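Local coordinates for particle-associated lyase (Acinetobacter bacteriophage AP22, PDB 4Y9V), which binds the capsular polysaccharide of Acinetobacter baumannii as a trimeric phage tailspike and probably degrades it by a lyase reaction, at residues N100-V105 / F213-T218; V455-G460 / I489-V494. All blocks are in the same frame, centred on the assembly; numbering follows the deposited sequence. Where two conformers were deposited one is given.

In the fold
Both contacts join neighbouring coils of one elongated right-handed beta-helix, the form expected of a pectin lyase-like tailspike, and their centres lie about 50 Å apart on opposite sides of the chain's centre. From the N terminus, the chain first makes the turn after strand 96-100, then runs through the Ig-like region before returning at 213-218; contact 1 closes this loop of more than a hundred residues. The helix then continues to 455-460, and contact 2 closes a much shorter loop, joining strands 453-458 and 486-496. The two loops follow in series, neither nested nor crossing. Each contact also reaches the second subunit of the trimer.

Contact 1. Residues N100-V105 / F213-T218; sequences NETGTV and FNYLKT. With EDO (1,2-ethanediol), chain J.
Asn100 and Asn214 grip each other through a two-bond ring of side-chain amide and backbone. Asn100 N donates to Asn214 OD1 at 2.8 Å, and Asn214 ND2 returns a bond to Asn100 O at 3.0 Å. Asparagine suits position 214 because one carboxamide carries both the acceptor and the donor needed to mimic a strand edge; its CG sits between the backbone N and the carbonyl carbon (chi1 62°), which swings the amide across to residue 100. Asn100 in turn uses its own amide, ND2 giving a bond of 2.8 Å to Tyr215 O, almost in line with that carbonyl.

Next along, the Tyr215 ring packs against the turn backbone, which it reaches with CG anti to its own N (chi1 175°). Thr102 CA lies over one face, 4.0 Å from the ring centroid, Thr104 O comes to the edge, and the phenol OH accepts from Gly103 N at 3.0 Å. The turn is a type II beta turn from Glu101 to Thr104, and Gly103 takes the positive-phi place where a side chain would press on the preceding carbonyl. Thr104 adds a side-chain bond to the backbone bond of the turn: Glu101 O accepts from both Thr104 N and Thr104 OG1, the latter at 2.7 Å.

One water site, modelled in two alternative positions, donates to Thr104 O and accepts from Lys217 N. Val105 CG2 rests on the aliphatic chain of Lys217, 3.8 Å from CD. Ser81 hydrogen-bonds through OG to Thr102 O and through N to Glu101 OE1; a 1,2-ethanediol, probably from the crystallisation liquor, donates from O1 to Glu101 OE2 (2.9 Å). Lys212 of the second subunit packs on Thr102. The turn between strands 96-100 and 105-109 thus stacks on the corner between 211-213 and 215-220, each strand pair parallel, as in successive coils of a right-handed parallel beta-helix.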
loop_
_atom_site.group_PDB
_atom_site.type_symbol
_atom_site.label_atom_id
_atom_site.label_comp_id
_atom_site.label_asym_id
_atom_site.label_seq_id
_atom_site.Cartn_x
_atom_site.Cartn_y
_atom_site.Cartn_z
ATOM N N ASN A 100 -27.298 -19.818 11.666
ATOM C CA ASN A 100 -27.038 -20.394 12.969
ATOM C C ASN A 100 -27.055 -19.343 14.071
ATOM O O ASN A 100 -26.419 -18.307 13.922
ATOM C CB ASN A 100 -25.689 -21.104 12.959
ATOM C CG ASN A 100 -25.687 -22.289 12.011
ATOM O OD1 ASN A 100 -26.679 -22.917 11.774
ATOM N ND2 ASN A 100 -24.500 -22.604 11.471
ATOM N N GLU A 101 -27.742 -19.610 15.179
ATOM C CA GLU A 101 -27.635 -18.761 16.346
ATOM C C GLU A 101 -26.204 -18.824 16.891
ATOM O O GLU A 101 -25.555 -19.884 16.831
ATOM C CB GLU A 101 -28.659 -19.172 17.402
ATOM C CG GLU A 101 -30.101 -18.895 17.020
ATOM C CD GLU A 101 -31.078 -19.162 18.152
ATOM O OE1 GLU A 101 -30.741 -19.989 19.048
ATOM O OE2 GLU A 101 -32.199 -18.597 18.169
ATOM N N THR A 102 -25.738 -17.757 17.496
ATOM C CA THR A 102 -24.460 -17.794 18.189
ATOM C C THR A 102 -24.489 -18.909 19.231
ATOM O O THR A 102 -25.509 -19.099 19.916
ATOM C CB THR A 102 -24.197 -16.429 18.838
ATOM O OG1 THR A 102 -24.100 -15.472 17.765
ATOM C CG2 THR A 102 -22.903 -16.419 19.652
ATOM N N GLY A 103 -23.388 -19.607 19.360
ATOM C CA GLY A 103 -23.296 -20.742 20.263
ATOM C C GLY A 103 -23.755 -22.066 19.667
ATOM O O GLY A 103 -23.632 -23.110 20.309
ATOM N N THR A 104 -24.225 -22.034 18.435
ATOM C CA THR A 104 -24.417 -23.280 17.689
ATOM C C THR A 104 -23.028 -23.872 17.421
ATOM O O THR A 104 -22.204 -23.208 16.768
ATOM C CB THR A 104 -25.125 -23.017 16.347
ATOM O OG1 THR A 104 -26.417 -22.469 16.592
ATOM C CG2 THR A 104 -25.272 -24.279 15.567
ATOM N N VAL A 105 -22.788 -25.086 17.886
ATOM C CA VAL A 105 -21.486 -25.717 17.715
ATOM C C VAL A 105 -21.735 -27.108 17.131
ATOM O O VAL A 105 -22.569 -27.863 17.678
ATOM C CB VAL A 105 -20.697 -25.800 19.029
ATOM C CG1 VAL A 105 -19.415 -26.567 18.863
ATOM C CG2 VAL A 105 -20.419 -24.390 19.530
ATOM N N PHE A 213 -23.057 -19.389 5.152
ATOM C CA PHE A 213 -23.347 -19.430 6.576
ATOM C C PHE A 213 -23.074 -18.039 7.136
ATOM O O PHE A 213 -22.111 -17.375 6.752
ATOM C CB PHE A 213 -22.512 -20.479 7.321
ATOM C CG PHE A 213 -21.019 -20.397 7.057
ATOM C CD1 PHE A 213 -20.494 -21.105 5.997
ATOM C CD2 PHE A 213 -20.168 -19.655 7.840
ATOM C CE1 PHE A 213 -19.152 -21.070 5.705
ATOM C CE2 PHE A 213 -18.813 -19.608 7.560
ATOM C CZ PHE A 213 -18.301 -20.291 6.473
ATOM N N ASN A 214 -23.896 -17.620 8.093
ATOM C CA ASN A 214 -23.625 -16.431 8.869
ATOM C C ASN A 214 -22.533 -16.675 9.911
ATOM O O ASN A 214 -21.717 -15.789 10.220
ATOM C CB ASN A 214 -24.887 -15.908 9.551
ATOM C CG ASN A 214 -25.479 -16.879 10.539
ATOM O OD1 ASN A 214 -25.483 -18.084 10.323
ATOM N ND2 ASN A 214 -25.974 -16.398 11.676
ATOM N N TYR A 215 -22.538 -17.868 10.484
ATOM C CA TYR A 215 -21.777 -18.239 11.674
ATOM C C TYR A 215 -21.637 -19.747 11.619
ATOM O O TYR A 215 -22.655 -20.437 11.483
ATOM C CB TYR A 215 -22.579 -17.838 12.899
ATOM C CG TYR A 215 -22.046 -18.230 14.252
ATOM C CD1 TYR A 215 -22.320 -19.460 14.813
ATOM C CD2 TYR A 215 -21.287 -17.327 14.986
ATOM C CE1 TYR A 215 -21.832 -19.809 16.056
ATOM C CE2 TYR A 215 -20.818 -17.651 16.240
ATOM C CZ TYR A 215 -21.093 -18.893 16.788
ATOM O OH TYR A 215 -20.732 -19.251 18.067
ATOM N N LEU A 216 -20.412 -20.224 11.754
ATOM C CA LEU A 216 -20.187 -21.675 11.789
ATOM C C LEU A 216 -19.083 -21.876 12.810
ATOM O O LEU A 216 -17.993 -21.285 12.680
ATOM C CB LEU A 216 -19.875 -22.167 10.398
ATOM C CG LEU A 216 -19.532 -23.646 10.299
ATOM C CD1 LEU A 216 -20.636 -24.513 10.827
ATOM C CD2 LEU A 216 -19.181 -24.052 8.856
ATOM N N LYS A 217 -19.340 -22.663 13.850
ATOM C CA LYS A 217 -18.402 -22.943 14.928
ATOM C C LYS A 217 -18.386 -24.462 15.125
ATOM O O LYS A 217 -19.431 -25.101 15.241
ATOM C CB LYS A 217 -18.795 -22.225 16.199
ATOM C CG LYS A 217 -17.836 -22.425 17.370
ATOM C CD LYS A 217 -18.136 -21.527 18.553
ATOM C CE LYS A 217 -17.285 -21.873 19.745
ATOM N NZ LYS A 217 -17.510 -20.925 20.855
ATOM N N THR A 218 -17.165 -25.011 15.147
ATOM C CA THR A 218 -16.977 -26.456 15.133
ATOM C C THR A 218 -15.953 -26.855 16.166
ATOM O O THR A 218 -15.039 -26.086 16.530
ATOM C CB THR A 218 -16.552 -26.965 13.744
ATOM O OG1 THR A 218 -15.248 -26.530 13.422
ATOM C CG2 THR A 218 -17.482 -26.463 12.638
HETATM C C1 EDO J . -34.464 -16.862 20.078
HETATM O O1 EDO J . -33.050 -16.866 20.309
HETATM C C2 EDO J . -35.172 -17.783 21.022
HETATM O O2 EDO J . -35.069 -17.344 22.361
HETATM O O HOH W 1 -22.069 -23.591 13.996
HETATM O O HOH W 2 -22.276 -22.980 14.058
#

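Contact 2. Residues V455-G460 / I489-V494; sequences VHITGG and IIVDDV
Val455 and Ile489, His456 and Ile490, and Ile457 and Val491 pair in register as parallel neighbours on successive coils of the pectin lyase-like beta-helix; the short strand segments run 12° from parallel. Ile490 N donates to Val455 O and Ile457 N to Ile490 O, both at 2.8 Å. The ladder is regular as far as Ile457 and Val491, after which the backbone of 489-494 breaks its regular course at Asp492, whose N still reaches Ile457 O at a longer 3.2 Å, and Thr458 comes to face Asp493. Val455, Ile457, Ile489 and Val491 share one face, where beta-branched chains suit extended strands and fill the helix interior with Val437 and Val474; Ile457 CG2 also meets Val494 CG1, and Trp471 covers both residues.

On the other face the His456 ring is held from two directions. Ile490 CD1 sits over its centre, 4.0 Å from the centroid, a CH-pi contact made by a side chain that runs alongside. At the edge, a water in the ring plane bridges His456 NE2 and Asp492 OD2.

Asp492 is thereby doubly used. A chi1 of 65° presents OD1 to Thr458, whose OG1 donates to it at 2.7 Å on the syn side, facing the other oxygen, while OD2 takes the water.

Beyond Thr458 the glycines, both at positive phi, let 455-460 curl toward Asp493. A second water accepts from Gly459 N and donates to Asp493 OD2, and Arg520 NH2 of the second subunit hydrogen-bonds Val494 O. Gly460 N donates to Asp493 O at 2.9 Å through a bent N-H...O bond, lying 41° out of the carbonyl plane and not on a lone pair.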
loop_
_atom_site.group_PDB
_atom_site.type_symbol
_atom_site.label_atom_id
_atom_site.label_comp_id
_atom_site.label_asym_id
_atom_site.label_seq_id
_atom_site.Cartn_x
_atom_site.Cartn_y
_atom_site.Cartn_z
ATOM N N VAL A 455 19.975 -9.221 -7.837
ATOM C CA VAL A 455 19.627 -8.712 -6.515
ATOM C C VAL A 455 19.637 -7.202 -6.584
ATOM O O VAL A 455 20.550 -6.608 -7.165
ATOM C CB VAL A 455 20.628 -9.215 -5.423
ATOM C CG1 VAL A 455 20.313 -8.590 -4.076
ATOM C CG2 VAL A 455 20.614 -10.737 -5.340
ATOM N N HIS A 456 18.603 -6.570 -6.016
ATOM C CA HIS A 456 18.417 -5.113 -6.083
ATOM C C HIS A 456 18.031 -4.658 -4.702
ATOM O O HIS A 456 16.920 -4.961 -4.240
ATOM C CB HIS A 456 17.356 -4.815 -7.150
ATOM C CG HIS A 456 17.187 -3.368 -7.518
ATOM N ND1 HIS A 456 16.432 -3.046 -8.615
ATOM C CD2 HIS A 456 17.709 -2.238 -7.017
ATOM C CE1 HIS A 456 16.478 -1.730 -8.734
ATOM N NE2 HIS A 456 17.236 -1.187 -7.780
ATOM N N ILE A 457 18.935 -3.972 -4.004
ATOM C CA ILE A 457 18.745 -3.490 -2.647
ATOM C C ILE A 457 18.882 -1.961 -2.680
ATOM O O ILE A 457 19.890 -1.437 -3.114
ATOM C CB ILE A 457 19.749 -4.099 -1.647
ATOM C CG1 ILE A 457 19.768 -5.608 -1.694
ATOM C CG2 ILE A 457 19.450 -3.577 -0.266
ATOM C CD1 ILE A 457 20.776 -6.273 -0.777
ATOM N N THR A 458 17.802 -1.281 -2.285
ATOM C CA THR A 458 17.687 0.137 -2.558
ATOM C C THR A 458 16.687 0.772 -1.594
ATOM O O THR A 458 16.216 0.133 -0.645
ATOM C CB THR A 458 17.300 0.313 -4.051
ATOM O OG1 THR A 458 17.486 1.678 -4.424
ATOM C CG2 THR A 458 15.892 -0.139 -4.369
ATOM N N GLY A 459 16.333 2.033 -1.857
ATOM C CA GLY A 459 15.223 2.632 -1.146
ATOM C C GLY A 459 15.505 3.119 0.237
ATOM O O GLY A 459 14.583 3.363 1.012
ATOM N N GLY A 460 16.802 3.241 0.603
ATOM C CA GLY A 460 17.121 3.792 1.907
ATOM C C GLY A 460 16.832 2.849 3.049
ATOM O O GLY A 460 16.597 3.298 4.175
ATOM N N ILE A 489 23.569 -6.921 -9.914
ATOM C CA ILE A 489 23.378 -6.686 -8.488
ATOM C C ILE A 489 23.508 -5.180 -8.261
ATOM O O ILE A 489 24.527 -4.582 -8.591
ATOM C CB ILE A 489 24.322 -7.475 -7.581
ATOM C CG1 ILE A 489 24.147 -8.989 -7.787
ATOM C CG2 ILE A 489 24.110 -7.062 -6.125
ATOM C CD1 ILE A 489 25.164 -9.844 -7.074
ATOM N N ILE A 490 22.440 -4.589 -7.713
ATOM C CA ILE A 490 22.425 -3.186 -7.345
ATOM C C ILE A 490 22.289 -3.099 -5.830
ATOM O O ILE A 490 21.366 -3.683 -5.267
ATOM C CB ILE A 490 21.234 -2.471 -8.026
ATOM C CG1 ILE A 490 21.423 -2.462 -9.540
ATOM C CG2 ILE A 490 21.013 -1.089 -7.452
ATOM C CD1 ILE A 490 20.173 -2.004 -10.297
ATOM N N VAL A 491 23.227 -2.409 -5.183
ATOM C CA VAL A 491 23.156 -2.091 -3.747
ATOM C C VAL A 491 23.536 -0.624 -3.672
ATOM O O VAL A 491 24.706 -0.286 -3.477
ATOM C CB VAL A 491 24.033 -2.982 -2.883
ATOM C CG1 VAL A 491 23.828 -2.639 -1.408
ATOM C CG2 VAL A 491 23.770 -4.472 -3.130
ATOM N N ASP A 492 22.543 0.263 -3.896
ATOM C CA ASP A 492 22.841 1.664 -4.214
ATOM C C ASP A 492 22.381 2.676 -3.152
ATOM O O ASP A 492 22.808 3.832 -3.255
ATOM C CB ASP A 492 22.305 2.053 -5.571
ATOM C CG ASP A 492 20.799 2.023 -5.669
ATOM O OD1 ASP A 492 20.145 1.536 -4.762
ATOM O OD2 ASP A 492 20.280 2.509 -6.727
ATOM N N ASP A 493 21.575 2.280 -2.195
ATOM C CA ASP A 493 20.978 3.228 -1.251
ATOM C C ASP A 493 20.556 2.440 -0.004
ATOM O O ASP A 493 19.417 2.027 0.131
ATOM C CB ASP A 493 19.812 3.967 -1.855
ATOM C CG ASP A 493 19.212 5.031 -0.960
ATOM O OD1 ASP A 493 19.759 5.309 0.155
ATOM O OD2 ASP A 493 18.156 5.598 -1.392
ATOM N N VAL A 494 21.545 2.227 0.866
ATOM C CA VAL A 494 21.395 1.512 2.116
ATOM C C VAL A 494 22.058 2.368 3.202
ATOM O O VAL A 494 22.941 3.172 2.892
ATOM C CB VAL A 494 22.042 0.105 2.075
ATOM C CG1 VAL A 494 21.443 -0.728 0.951
ATOM C CG2 VAL A 494 23.560 0.156 1.964
HETATM O O HOH W 3 18.009 1.512 -7.909
HETATM O O HOH W 4 16.789 4.544 -3.404
#